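Local coordinates for protein putative methylthioribose-1-phosphate isomerase (Archaeoglobus fulgidus, PDB 1T5O) that probably interconverts 5-methylthioribose 1-phosphate and 5-methylthioribulose 1-phosphate, an isomerase step of methionine biosynthesis, at residues L144-V149 and G178-V183; V170-V175 and D205-T210. All coordinates share one frame; numbering follows the deposited sequence.

Contact 1: L144-V149 and G178-V183; sequences LEDGDV and GKEIRV
D146 and E180 meet through a carboxylate and a backbone amide: E180 N donates to D146 OD1 at 2.6 Å, nearly straight at 171° and almost in line with the acceptor's C-O bond. The aspartate reaches over because CG stands anti to the backbone N (chi1 -177°), beside its own carbonyl. One residue on, G147 N gives its hydrogen to E180 O, 2.6 Å away and in the carbonyl plane, and R182 N then donates to D148 O at 3.1 Å. K179 runs extended beyond CG alongside the backbone of 144-146 until NZ reaches L144 O at 2.8 Å; the same ammonium also bonds A141 O and Q177 OE1. With an alanine here, L144 O would probably lose this donor and the loop backbone its aliphatic cover. Beneath the polar layer, I181 CD1 lies 3.7 Å from D148 CB and 4.0 Å from L144 CG, a small apolar patch continued by A174 of helix 167-176 and V150. The backbone hydrogen bonds lead into a parallel beta bridge, V149 with R182, joining neighbouring inner strands 149-152 and 182-186 of a Rossmann-like sheet. The loop enters it through a type II turn, E145 to D148; G147 occupies the positive-phi position, where a CB would press on the preceding carbonyl oxygen. In segment 178-183, G178 ends the preceding helix with a Schellman motif. Further out, K228 forms a salt bridge with E145, and D227 OD2 accepts a hydrogen bond from V149 N, tying the loop to the start of strand 228-231.

Contact 2: V170-V175 and D205-T210; sequences VVRSAV and DGIDVT
R172 grips D205 side-on, with NE and NH2 converging on the single oxygen OD2, each at 2.9 Å. The arginine runs extended from CG to NE (chi2 -170°), which carries NE out to the aspartate. Both hydrogen bonds of this salt bridge are bent, that of NE to 144°, as two neighbouring nitrogens share one acceptor. The oxygen lies near the guanidinium plane, yet the carboxylate is turned 70° from that plane: NE uses the anti lone pair of OD2, whereas NH2 comes from above the carboxylate. NH2 also forms a salt bridge with E201, NH1 makes a weak hydrogen bond to W164 O, and R158 NE brings a second positive charge to OD2. The two acids probably offset the positive charges of R172 and R158 in this buried place. The parts joined are helix 167-176 of a Rossmann-like alpha/beta layer and the turn between helix 193-204 and strand 208-212. G206, at positive phi, is the C-prime residue of a Schellman motif ending helix 193-204, with I207 N bonded to L202 O. I207 packs on helix 167-176, its CG2 4.1 Å from V171 CG1 and its CD1 touching V175 CG2, at 4.2 Å, and R172 CG.

In the fold
Contact 1 and contact 2 meet at neighbouring parallel strands of one mixed sheet: V183 N lies 2.8 Å from D208 O and V183 O 2.9 Å from T210 N, both probable hydrogen bonds. Helix 167-176 serves both, presenting A174 to the residues of contact 1 and V171, R172 and V175 to those of contact 2. Contact 1 is partly buried where the chain enters strands 149-152 and 182-186, and backbone hydrogen bonds and polar side chains gripping backbone atoms make up most of it. Contact 2 is buried, and its side chains combine a salt bridge with aliphatic packing. Within segment 205-210, T210 pairs with a strand of the second subunit, carrying the sheet across the interface.

Contact 1: L144-V149 and G178-V183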
# COMPACT_ATOMS: atom_id res chain seq x y z
N LEU A 144 5.54 -9.46 -25.71
CA LEU A 144 6.14 -8.18 -25.39
C LEU A 144 6.73 -7.58 -26.67
O LEU A 144 7.31 -8.29 -27.50
CB LEU A 144 7.22 -8.41 -24.33
CG LEU A 144 7.01 -7.90 -22.90
CD1 LEU A 144 5.55 -7.82 -22.54
CD2 LEU A 144 7.81 -8.78 -21.95
N GLU A 145 6.57 -6.26 -26.81
CA GLU A 145 7.08 -5.53 -27.96
C GLU A 145 8.14 -4.51 -27.52
O GLU A 145 8.20 -4.06 -26.37
CB GLU A 145 5.92 -4.83 -28.69
CG GLU A 145 4.97 -5.78 -29.48
CD GLU A 145 4.02 -6.61 -28.58
OE1 GLU A 145 3.29 -6.01 -27.79
OE2 GLU A 145 4.00 -7.87 -28.68
N ASP A 146 9.01 -4.16 -28.46
CA ASP A 146 10.07 -3.19 -28.17
C ASP A 146 9.43 -1.91 -27.62
O ASP A 146 8.45 -1.42 -28.18
CB ASP A 146 10.87 -2.92 -29.45
CG ASP A 146 12.04 -1.97 -29.23
OD1 ASP A 146 12.83 -2.17 -28.28
OD2 ASP A 146 12.17 -1.03 -30.03
N GLY A 147 9.96 -1.39 -26.52
CA GLY A 147 9.43 -0.16 -25.95
C GLY A 147 8.34 -0.34 -24.90
O GLY A 147 7.90 0.61 -24.25
N ASP A 148 7.89 -1.58 -24.74
CA ASP A 148 6.84 -1.87 -23.75
C ASP A 148 7.25 -1.55 -22.32
O ASP A 148 8.39 -1.77 -21.92
CB ASP A 148 6.45 -3.35 -23.79
CG ASP A 148 5.35 -3.64 -24.77
OD1 ASP A 148 5.01 -4.83 -24.92
OD2 ASP A 148 4.83 -2.68 -25.39
N VAL A 149 6.29 -1.04 -21.56
CA VAL A 149 6.50 -0.77 -20.15
C VAL A 149 5.61 -1.81 -19.44
O VAL A 149 4.40 -1.86 -19.68
CB VAL A 149 6.09 0.66 -19.77
CG1 VAL A 149 4.70 0.92 -20.25
CG2 VAL A 149 6.18 0.84 -18.26
N GLY A 178 16.65 -8.22 -27.42
CA GLY A 178 16.99 -6.88 -27.85
C GLY A 178 15.82 -5.91 -27.81
O GLY A 178 15.90 -4.80 -28.34
N LYS A 179 14.71 -6.34 -27.20
CA LYS A 179 13.55 -5.47 -27.09
C LYS A 179 13.80 -4.58 -25.89
O LYS A 179 14.26 -5.06 -24.88
CB LYS A 179 12.27 -6.28 -26.83
CG LYS A 179 11.82 -7.10 -28.02
CD LYS A 179 10.75 -8.15 -27.66
CE LYS A 179 10.20 -8.80 -28.92
NZ LYS A 179 9.24 -9.91 -28.61
N GLU A 180 13.53 -3.29 -26.01
CA GLU A 180 13.73 -2.41 -24.88
C GLU A 180 12.46 -2.56 -24.04
O GLU A 180 11.35 -2.32 -24.53
CB GLU A 180 13.92 -0.96 -25.36
CG GLU A 180 12.80 0.02 -25.06
CD GLU A 180 13.06 0.88 -23.83
OE1 GLU A 180 14.18 1.41 -23.69
OE2 GLU A 180 12.14 1.04 -23.00
N ILE A 181 12.63 -3.02 -22.81
CA ILE A 181 11.51 -3.21 -21.90
C ILE A 181 11.82 -2.49 -20.59
O ILE A 181 12.94 -2.57 -20.09
CB ILE A 181 11.24 -4.74 -21.58
CG1 ILE A 181 10.98 -5.54 -22.87
CG2 ILE A 181 10.02 -4.89 -20.63
CD1 ILE A 181 9.75 -5.12 -23.61
N ARG A 182 10.85 -1.77 -20.05
CA ARG A 182 11.01 -1.09 -18.77
C ARG A 182 9.94 -1.65 -17.83
O ARG A 182 8.87 -2.08 -18.26
CB ARG A 182 10.80 0.41 -18.92
CG ARG A 182 11.86 1.12 -19.76
CD ARG A 182 11.62 2.61 -19.71
NE ARG A 182 11.17 3.17 -20.98
CZ ARG A 182 10.18 2.67 -21.71
NH1 ARG A 182 9.52 1.59 -21.31
NH2 ARG A 182 9.84 3.26 -22.86
N VAL A 183 10.22 -1.65 -16.53
CA VAL A 183 9.26 -2.21 -15.58
C VAL A 183 8.79 -1.21 -14.55
O VAL A 183 9.57 -0.37 -14.10
CB VAL A 183 9.91 -3.41 -14.83
CG1 VAL A 183 9.00 -3.92 -13.70
CG2 VAL A 183 10.22 -4.54 -15.84

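Contact 2: V170-V175 and D205-T210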
# COMPACT_ATOMS: atom_id res chain seq x y z
N VAL A 170 9.91 -13.53 -18.12
CA VAL A 170 9.34 -13.13 -19.42
C VAL A 170 9.97 -11.81 -19.85
O VAL A 170 10.24 -11.58 -21.04
CB VAL A 170 7.80 -12.96 -19.32
CG1 VAL A 170 7.26 -12.25 -20.58
CG2 VAL A 170 7.13 -14.34 -19.15
N VAL A 171 10.18 -10.94 -18.89
CA VAL A 171 10.83 -9.67 -19.14
C VAL A 171 12.28 -9.97 -19.53
O VAL A 171 12.77 -9.46 -20.53
CB VAL A 171 10.81 -8.74 -17.90
CG1 VAL A 171 11.69 -7.53 -18.13
CG2 VAL A 171 9.38 -8.26 -17.63
N ARG A 172 12.98 -10.83 -18.77
CA ARG A 172 14.37 -11.13 -19.15
C ARG A 172 14.47 -11.72 -20.55
O ARG A 172 15.37 -11.38 -21.31
CB ARG A 172 15.06 -12.07 -18.15
CG ARG A 172 15.28 -11.43 -16.79
CD ARG A 172 16.18 -12.25 -15.86
NE ARG A 172 16.47 -11.47 -14.66
CZ ARG A 172 15.67 -11.38 -13.60
NH1 ARG A 172 14.53 -12.06 -13.57
NH2 ARG A 172 16.00 -10.58 -12.60
N SER A 173 13.54 -12.60 -20.93
CA SER A 173 13.63 -13.18 -22.27
C SER A 173 13.44 -12.12 -23.37
O SER A 173 14.11 -12.18 -24.41
CB SER A 173 12.62 -14.31 -22.46
OG SER A 173 12.94 -15.38 -21.58
N ALA A 174 12.54 -11.16 -23.14
CA ALA A 174 12.33 -10.13 -24.15
C ALA A 174 13.54 -9.20 -24.24
O ALA A 174 13.91 -8.75 -25.33
CB ALA A 174 11.06 -9.33 -23.85
N VAL A 175 14.14 -8.88 -23.10
CA VAL A 175 15.31 -8.01 -23.08
C VAL A 175 16.44 -8.71 -23.86
O VAL A 175 17.15 -8.08 -24.64
CB VAL A 175 15.74 -7.69 -21.62
CG1 VAL A 175 17.14 -7.04 -21.58
CG2 VAL A 175 14.72 -6.74 -21.00
N ASP A 205 20.42 -6.58 -12.72
CA ASP A 205 20.55 -7.07 -14.09
C ASP A 205 20.45 -5.99 -15.17
O ASP A 205 20.40 -6.31 -16.37
CB ASP A 205 19.50 -8.17 -14.34
CG ASP A 205 19.65 -9.33 -13.38
OD1 ASP A 205 20.64 -9.32 -12.59
OD2 ASP A 205 18.80 -10.24 -13.40
N GLY A 206 20.41 -4.73 -14.77
CA GLY A 206 20.35 -3.64 -15.74
C GLY A 206 19.03 -3.44 -16.44
O GLY A 206 18.98 -2.94 -17.56
N ILE A 207 17.93 -3.85 -15.81
CA ILE A 207 16.62 -3.65 -16.41
C ILE A 207 15.97 -2.43 -15.76
O ILE A 207 15.92 -2.36 -14.53
CB ILE A 207 15.76 -4.91 -16.22
CG1 ILE A 207 16.47 -6.08 -16.93
CG2 ILE A 207 14.36 -4.67 -16.75
CD1 ILE A 207 15.73 -7.39 -16.96
N ASP A 208 15.52 -1.47 -16.56
CA ASP A 208 14.90 -0.24 -16.03
C ASP A 208 13.68 -0.59 -15.18
O ASP A 208 12.84 -1.40 -15.58
CB ASP A 208 14.45 0.69 -17.15
CG ASP A 208 15.61 1.32 -17.90
OD1 ASP A 208 15.36 1.99 -18.93
OD2 ASP A 208 16.77 1.16 -17.46
N VAL A 209 13.60 0.01 -14.00
CA VAL A 209 12.48 -0.20 -13.09
C VAL A 209 12.18 1.08 -12.31
O VAL A 209 13.09 1.80 -11.86
CB VAL A 209 12.76 -1.37 -12.08
CG1 VAL A 209 13.95 -1.02 -11.17
CG2 VAL A 209 11.47 -1.66 -11.22
N THR A 210 10.89 1.36 -12.18
CA THR A 210 10.40 2.51 -11.41
C THR A 210 9.48 1.92 -10.33
O THR A 210 8.61 1.09 -10.61
CB THR A 210 9.63 3.49 -12.32
OG1 THR A 210 10.48 3.90 -13.39
CG2 THR A 210 9.21 4.74 -11.54